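Side-chain contacts in 6-phospho-beta-glucosidase BglT (Thermotoga maritima, PDB 1UP7), which hydrolyses cellobiose 6'-phosphate to glucose 6-phosphate and glucose, using NAD+ and a manganese ion as cofactors: residues Ile198-Val203 with Asp207-Val212; Pro224-Pro229 with Phe254-Thr259. All blocks are in the same frame, centred on the assembly; numbering follows the deposited sequence.

Contact 1 of 2, residues Ile198-Val203 with Asp207-Val212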
loop_
_atom_site.group_PDB
_atom_site.type_symbol
_atom_site.label_atom_id
_atom_site.label_comp_id
_atom_site.label_asym_id
_atom_site.label_seq_id
_atom_site.Cartn_x
_atom_site.Cartn_y
_atom_site.Cartn_z
ATOM N N ILE A 198 -3.992 20.701 -12.490
ATOM C CA ILE A 198 -5.437 20.608 -12.456
ATOM C C ILE A 198 -5.858 19.706 -13.595
ATOM O O ILE A 198 -5.491 19.936 -14.759
ATOM C CB ILE A 198 -6.104 22.027 -12.545
ATOM C CG1 ILE A 198 -5.711 22.875 -11.343
ATOM C CG2 ILE A 198 -7.649 21.928 -12.656
ATOM C CD1 ILE A 198 -6.027 24.367 -11.475
ATOM N N GLU A 199 -6.636 18.692 -13.243
ATOM C CA GLU A 199 -7.068 17.682 -14.191
ATOM C C GLU A 199 -8.513 17.913 -14.609
ATOM O O GLU A 199 -8.871 17.659 -15.769
ATOM C CB GLU A 199 -6.879 16.295 -13.563
ATOM C CG GLU A 199 -6.863 15.126 -14.536
ATOM C CD GLU A 199 -6.248 13.871 -13.925
ATOM O OE1 GLU A 199 -5.514 13.950 -12.920
ATOM O OE2 GLU A 199 -6.500 12.786 -14.452
ATOM N N LYS A 200 -9.330 18.380 -13.672
ATOM C CA LYS A 200 -10.761 18.603 -13.918
ATOM C C LYS A 200 -11.227 19.905 -13.290
ATOM O O LYS A 200 -10.754 20.293 -12.227
ATOM C CB LYS A 200 -11.633 17.421 -13.392
ATOM C CG LYS A 200 -11.169 16.021 -13.877
ATOM C CD LYS A 200 -12.209 15.283 -14.692
ATOM C CE LYS A 200 -11.813 15.100 -16.172
ATOM N NZ LYS A 200 -13.067 15.221 -17.081
ATOM N N VAL A 201 -12.155 20.571 -13.951
ATOM C CA VAL A 201 -12.772 21.769 -13.411
ATOM C C VAL A 201 -14.275 21.625 -13.439
ATOM O O VAL A 201 -14.861 21.321 -14.475
ATOM C CB VAL A 201 -12.390 23.058 -14.164
ATOM C CG1 VAL A 201 -13.110 24.242 -13.535
ATOM C CG2 VAL A 201 -10.918 23.297 -14.082
ATOM N N PHE A 202 -14.888 21.848 -12.286
ATOM C CA PHE A 202 -16.331 21.838 -12.154
ATOM C C PHE A 202 -16.809 23.206 -11.656
ATOM O O PHE A 202 -16.248 23.754 -10.701
ATOM C CB PHE A 202 -16.795 20.772 -11.139
ATOM C CG PHE A 202 -16.484 19.342 -11.528
ATOM C CD1 PHE A 202 -15.266 18.750 -11.161
ATOM C CD2 PHE A 202 -17.425 18.573 -12.206
ATOM C CE1 PHE A 202 -15.000 17.417 -11.508
ATOM C CE2 PHE A 202 -17.157 17.241 -12.555
ATOM C CZ PHE A 202 -15.945 16.666 -12.205
ATOM N N VAL A 203 -17.846 23.742 -12.294
ATOM C CA VAL A 203 -18.480 24.974 -11.842
ATOM C C VAL A 203 -19.964 24.692 -11.641
ATOM O O VAL A 203 -20.675 24.289 -12.575
ATOM C CB VAL A 203 -18.296 26.130 -12.841
ATOM C CG1 VAL A 203 -19.226 27.319 -12.474
ATOM C CG2 VAL A 203 -16.834 26.548 -12.880
ATOM N N ASP A 207 -19.024 19.859 -15.398
ATOM C CA ASP A 207 -17.685 19.677 -15.931
ATOM C C ASP A 207 -17.436 20.662 -17.090
ATOM O O ASP A 207 -17.995 20.525 -18.182
ATOM C CB ASP A 207 -17.503 18.217 -16.373
ATOM C CG ASP A 207 -16.057 17.872 -16.702
ATOM O OD1 ASP A 207 -15.239 18.785 -16.958
ATOM O OD2 ASP A 207 -15.642 16.695 -16.750
ATOM N N VAL A 208 -16.588 21.650 -16.824
ATOM C CA VAL A 208 -16.278 22.720 -17.765
ATOM C C VAL A 208 -14.813 22.680 -18.158
ATOM O O VAL A 208 -14.294 23.647 -18.738
ATOM C CB VAL A 208 -16.614 24.075 -17.145
ATOM C CG1 VAL A 208 -18.121 24.202 -16.956
ATOM C CG2 VAL A 208 -15.874 24.261 -15.799
ATOM N N THR A 209 -14.157 21.561 -17.841
ATOM C CA THR A 209 -12.736 21.353 -18.145
ATOM C C THR A 209 -12.350 21.748 -19.595
ATOM O O THR A 209 -11.407 22.530 -19.776
ATOM C CB THR A 209 -12.329 19.889 -17.829
ATOM O OG1 THR A 209 -12.775 19.550 -16.515
ATOM C CG2 THR A 209 -10.804 19.736 -17.751
ATOM N N GLU A 210 -13.093 21.226 -20.579
ATOM C CA GLU A 210 -12.857 21.494 -21.995
ATOM C C GLU A 210 -12.899 22.990 -22.279
ATOM O O GLU A 210 -11.989 23.535 -22.919
ATOM C CB GLU A 210 -13.902 20.771 -22.891
ATOM C CG GLU A 210 -13.544 19.343 -23.333
ATOM C CD GLU A 210 -12.035 19.093 -23.452
ATOM O OE1 GLU A 210 -11.373 19.616 -24.396
ATOM O OE2 GLU A 210 -11.493 18.369 -22.587
ATOM N N LYS A 211 -13.959 23.634 -21.795
ATOM C CA LYS A 211 -14.183 25.069 -21.954
ATOM C C LYS A 211 -13.027 25.879 -21.399
ATOM O O LYS A 211 -12.647 26.888 -21.972
ATOM C CB LYS A 211 -15.457 25.471 -21.224
ATOM C CG LYS A 211 -16.699 25.359 -22.039
ATOM C CD LYS A 211 -17.943 25.479 -21.148
ATOM C CE LYS A 211 -19.184 25.092 -21.922
ATOM N NZ LYS A 211 -20.085 24.316 -21.033
ATOM N N VAL A 212 -12.477 25.425 -20.274
ATOM C CA VAL A 212 -11.330 26.073 -19.653
ATOM C C VAL A 212 -10.096 25.926 -20.535
ATOM O O VAL A 212 -9.393 26.918 -20.754
ATOM C CB VAL A 212 -11.092 25.573 -18.185
ATOM C CG1 VAL A 212 -9.839 26.165 -17.618
ATOM C CG2 VAL A 212 -12.269 25.927 -17.279
#

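Contact 2 of 2, residues Pro224-Pro229 with Phe254-Thr259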
loop_
_atom_site.group_PDB
_atom_site.type_symbol
_atom_site.label_atom_id
_atom_site.label_comp_id
_atom_site.label_asym_id
_atom_site.label_seq_id
_atom_site.Cartn_x
_atom_site.Cartn_y
_atom_site.Cartn_z
ATOM N N PRO A 224 4.156 37.069 -23.210
ATOM C CA PRO A 224 3.822 36.131 -24.301
ATOM C C PRO A 224 4.735 34.891 -24.441
ATOM O O PRO A 224 4.255 33.785 -24.150
ATOM C CB PRO A 224 3.865 37.014 -25.576
ATOM C CG PRO A 224 4.066 38.446 -25.083
ATOM C CD PRO A 224 4.733 38.327 -23.730
ATOM N N ASP A 225 5.993 35.063 -24.866
ATOM C CA ASP A 225 6.904 33.935 -25.168
ATOM C C ASP A 225 7.127 32.938 -24.024
ATOM O O ASP A 225 7.877 31.965 -24.177
ATOM C CB ASP A 225 8.265 34.441 -25.648
ATOM C CG ASP A 225 8.438 34.288 -27.155
ATOM O OD1 ASP A 225 8.670 33.137 -27.608
ATOM O OD2 ASP A 225 8.347 35.252 -27.956
ATOM N N GLU A 226 6.450 33.171 -22.906
ATOM C CA GLU A 226 6.604 32.363 -21.705
ATOM C C GLU A 226 5.452 31.429 -21.365
ATOM O O GLU A 226 5.507 30.725 -20.367
ATOM C CB GLU A 226 6.728 33.285 -20.500
ATOM C CG GLU A 226 8.144 33.520 -20.031
ATOM C CD GLU A 226 8.195 34.698 -19.091
ATOM O OE1 GLU A 226 7.973 34.517 -17.852
ATOM O OE2 GLU A 226 8.430 35.805 -19.621
ATOM N N ASP A 227 4.389 31.451 -22.135
ATOM C CA ASP A 227 3.261 30.590 -21.856
ATOM C C ASP A 227 3.379 29.306 -22.637
ATOM O O ASP A 227 3.938 29.269 -23.736
ATOM C CB ASP A 227 1.986 31.317 -22.310
ATOM C CG ASP A 227 1.775 32.613 -21.558
ATOM O OD1 ASP A 227 2.422 32.766 -20.490
ATOM O OD2 ASP A 227 1.024 33.531 -21.966
ATOM N N PHE A 228 2.796 28.264 -22.078
ATOM C CA PHE A 228 2.780 27.001 -22.760
ATOM C C PHE A 228 1.947 27.182 -23.997
ATOM O O PHE A 228 0.900 27.793 -23.946
ATOM C CB PHE A 228 2.229 25.989 -21.802
ATOM C CG PHE A 228 3.054 25.833 -20.619
ATOM C CD1 PHE A 228 2.835 26.639 -19.494
ATOM C CD2 PHE A 228 4.085 24.890 -20.602
ATOM C CE1 PHE A 228 3.627 26.497 -18.343
ATOM C CE2 PHE A 228 4.884 24.723 -19.478
ATOM C CZ PHE A 228 4.646 25.522 -18.318
ATOM N N PRO A 229 2.456 26.745 -25.124
ATOM C CA PRO A 229 1.684 26.818 -26.375
ATOM C C PRO A 229 0.462 25.892 -26.335
ATOM O O PRO A 229 0.344 25.026 -25.461
ATOM C CB PRO A 229 2.710 26.448 -27.438
ATOM C CG PRO A 229 3.825 25.773 -26.711
ATOM C CD PRO A 229 3.801 26.178 -25.283
ATOM N N PHE A 254 16.021 30.259 -17.599
ATOM C CA PHE A 254 17.362 30.623 -17.203
ATOM C C PHE A 254 17.794 31.906 -17.891
ATOM O O PHE A 254 18.374 32.781 -17.213
ATOM C CB PHE A 254 18.410 29.555 -17.491
ATOM C CG PHE A 254 19.817 30.009 -17.145
ATOM C CD1 PHE A 254 20.292 29.908 -15.821
ATOM C CD2 PHE A 254 20.640 30.561 -18.111
ATOM C CE1 PHE A 254 21.570 30.345 -15.491
ATOM C CE2 PHE A 254 21.930 31.024 -17.776
ATOM C CZ PHE A 254 22.404 30.907 -16.450
ATOM N N LYS A 255 17.565 32.015 -19.206
ATOM C CA LYS A 255 17.939 33.214 -19.944
ATOM C C LYS A 255 17.203 34.442 -19.406
ATOM O O LYS A 255 17.784 35.508 -19.216
ATOM C CB LYS A 255 17.665 33.077 -21.428
ATOM C CG LYS A 255 18.004 34.330 -22.210
ATOM C CD LYS A 255 17.939 34.081 -23.719
ATOM C CE LYS A 255 18.259 35.361 -24.507
ATOM N NZ LYS A 255 19.446 36.112 -23.959
ATOM N N LYS A 256 15.913 34.299 -19.163
ATOM C CA LYS A 256 15.142 35.402 -18.612
ATOM C C LYS A 256 15.715 35.892 -17.266
ATOM O O LYS A 256 15.920 37.085 -17.041
ATOM C CB LYS A 256 13.697 34.993 -18.367
ATOM C CG LYS A 256 12.796 36.164 -18.227
ATOM C CD LYS A 256 11.431 35.700 -17.743
ATOM C CE LYS A 256 10.408 36.859 -17.749
ATOM N NZ LYS A 256 9.433 36.592 -16.628
ATOM N N ILE A 257 15.957 34.973 -16.361
ATOM C CA ILE A 257 16.341 35.367 -15.032
ATOM C C ILE A 257 17.739 35.987 -15.032
ATOM O O ILE A 257 18.025 36.905 -14.260
ATOM C CB ILE A 257 16.330 34.158 -14.059
ATOM C CG1 ILE A 257 14.929 33.545 -13.931
ATOM C CG2 ILE A 257 16.966 34.546 -12.688
ATOM C CD1 ILE A 257 14.959 32.221 -13.143
ATOM N N SER A 258 18.612 35.470 -15.884
ATOM C CA SER A 258 19.986 35.895 -15.876
ATOM C C SER A 258 20.216 37.214 -16.628
ATOM O O SER A 258 21.258 37.836 -16.456
ATOM C CB SER A 258 20.897 34.780 -16.381
ATOM O OG SER A 258 21.149 34.976 -17.763
ATOM N N THR A 259 19.260 37.663 -17.439
ATOM C CA THR A 259 19.444 38.903 -18.205
ATOM C C THR A 259 18.543 40.025 -17.694
ATOM O O THR A 259 18.274 40.990 -18.380
ATOM C CB THR A 259 19.176 38.681 -19.682
ATOM O OG1 THR A 259 17.836 38.183 -19.825
ATOM C CG2 THR A 259 20.086 37.570 -20.213
#

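Contact 1 of 2, residues Ile198-Val203 with Asp207-Val212
A side-chain hydroxyl takes the place of a backbone acceptor here: Val-201 N of the strand donates to Thr-209 OG1 at 2.8 Å, almost straight at 173°. That hydroxyl in turn donates to Asp-207 OD1 (2.6 Å), on the syn side of the carboxylate, so a chain of two hydrogen bonds links strand amide to acid. Asp-207 OD1 also accepts from Thr-209 N at 3.1 Å, which closes an Asx turn at the start of helix 209-216. Asp-207 OD2 offers its syn lone pair to Lys-200 NZ at 3.0 Å in a salt bridge, the lysine chain bending repeatedly to reach it. Val-201 O accepts from Val-208 N (2.9 Å), a direct backbone bond beside the hydroxyl-mediated one. On the buried side, Val-208 CG2 meets Val-201 CG1 at 3.6 Å and Val-203 CG2 at 3.8 Å; Ile-174 of helix 166-177 packs on both strand valines. Phe-202 and Asp-207 form an antiparallel non-hydrogen-bonded pair (CA to CA 4.6 Å) where strand 195-203 reverses through 206-207 into the helix, and the Phe-202 ring makes a cation-pi contact with Arg-344 of the second subunit. With three bonds fixing its carboxylate, Asp-207 is probably held as the anion, favoured by the lysine and the helix start.

Contact 2 of 2, residues Pro224-Pro229 with Phe254-Thr259
The backbones stay well apart, the nearest pair of CA atoms being those of Glu-226 and Lys-256 at 9.6 Å, with the type I turn from Pro-224 to Asp-227 set across from the last turn of helix 250-258. One pair of long side chains spans the gap. Both leave their backbones toward the other segment, and Lys-256, with CG opposite its backbone N (chi1 -162°), runs extended until it bends at the last torsion. Its NZ donates to Glu-226 OE1 at 2.8 Å in a salt bridge, meeting that oxygen on the syn side but 28° out of the carboxylate plane. Lys-256 NZ is also 3.3 Å from Glu-226 OE2, so the ammonium lies across the carboxylate, nearer OE1. The two side chains cross at about a right angle. Glu-226 OE1 has a second cationic partner, Arg-245, so lysine and arginine converge on one oxygen; this would be expected to favour the ionised carboxylate. Within the turn, Asp-227 N donates to Pro-224 O at 3.1 Å. Only 91 Å² is buried between the segments. This is a surface salt bridge between a beta turn and a helix C-terminal end, near the substrate site without being part of the pocket: the Lys-256 side chain is about 11 Å from the bound glucose 6-phosphate.

Overall arrangement
Both contacts lie within the C-terminal domain characteristic of family 4 glycosidases and follow one another along the chain without nesting or crossing. Contact 1 comes first and is local: three residues separate its segments, closing a tight reversal from strand 195-203 into helix 209-216 at the edge of the antiparallel sheet. The chain then passes an unmodelled gap, residues 220-222, to the loop of contact 2. That contact closes a longer loop of 24 residues, which holds helices 230-236 and 245-248, strand 239-240 and the first turn of helix 250-258; the strand pairs back with 195-203 and so joins the two regions. Their centres lie 27 Å apart, and their nearest atoms about 11 Å.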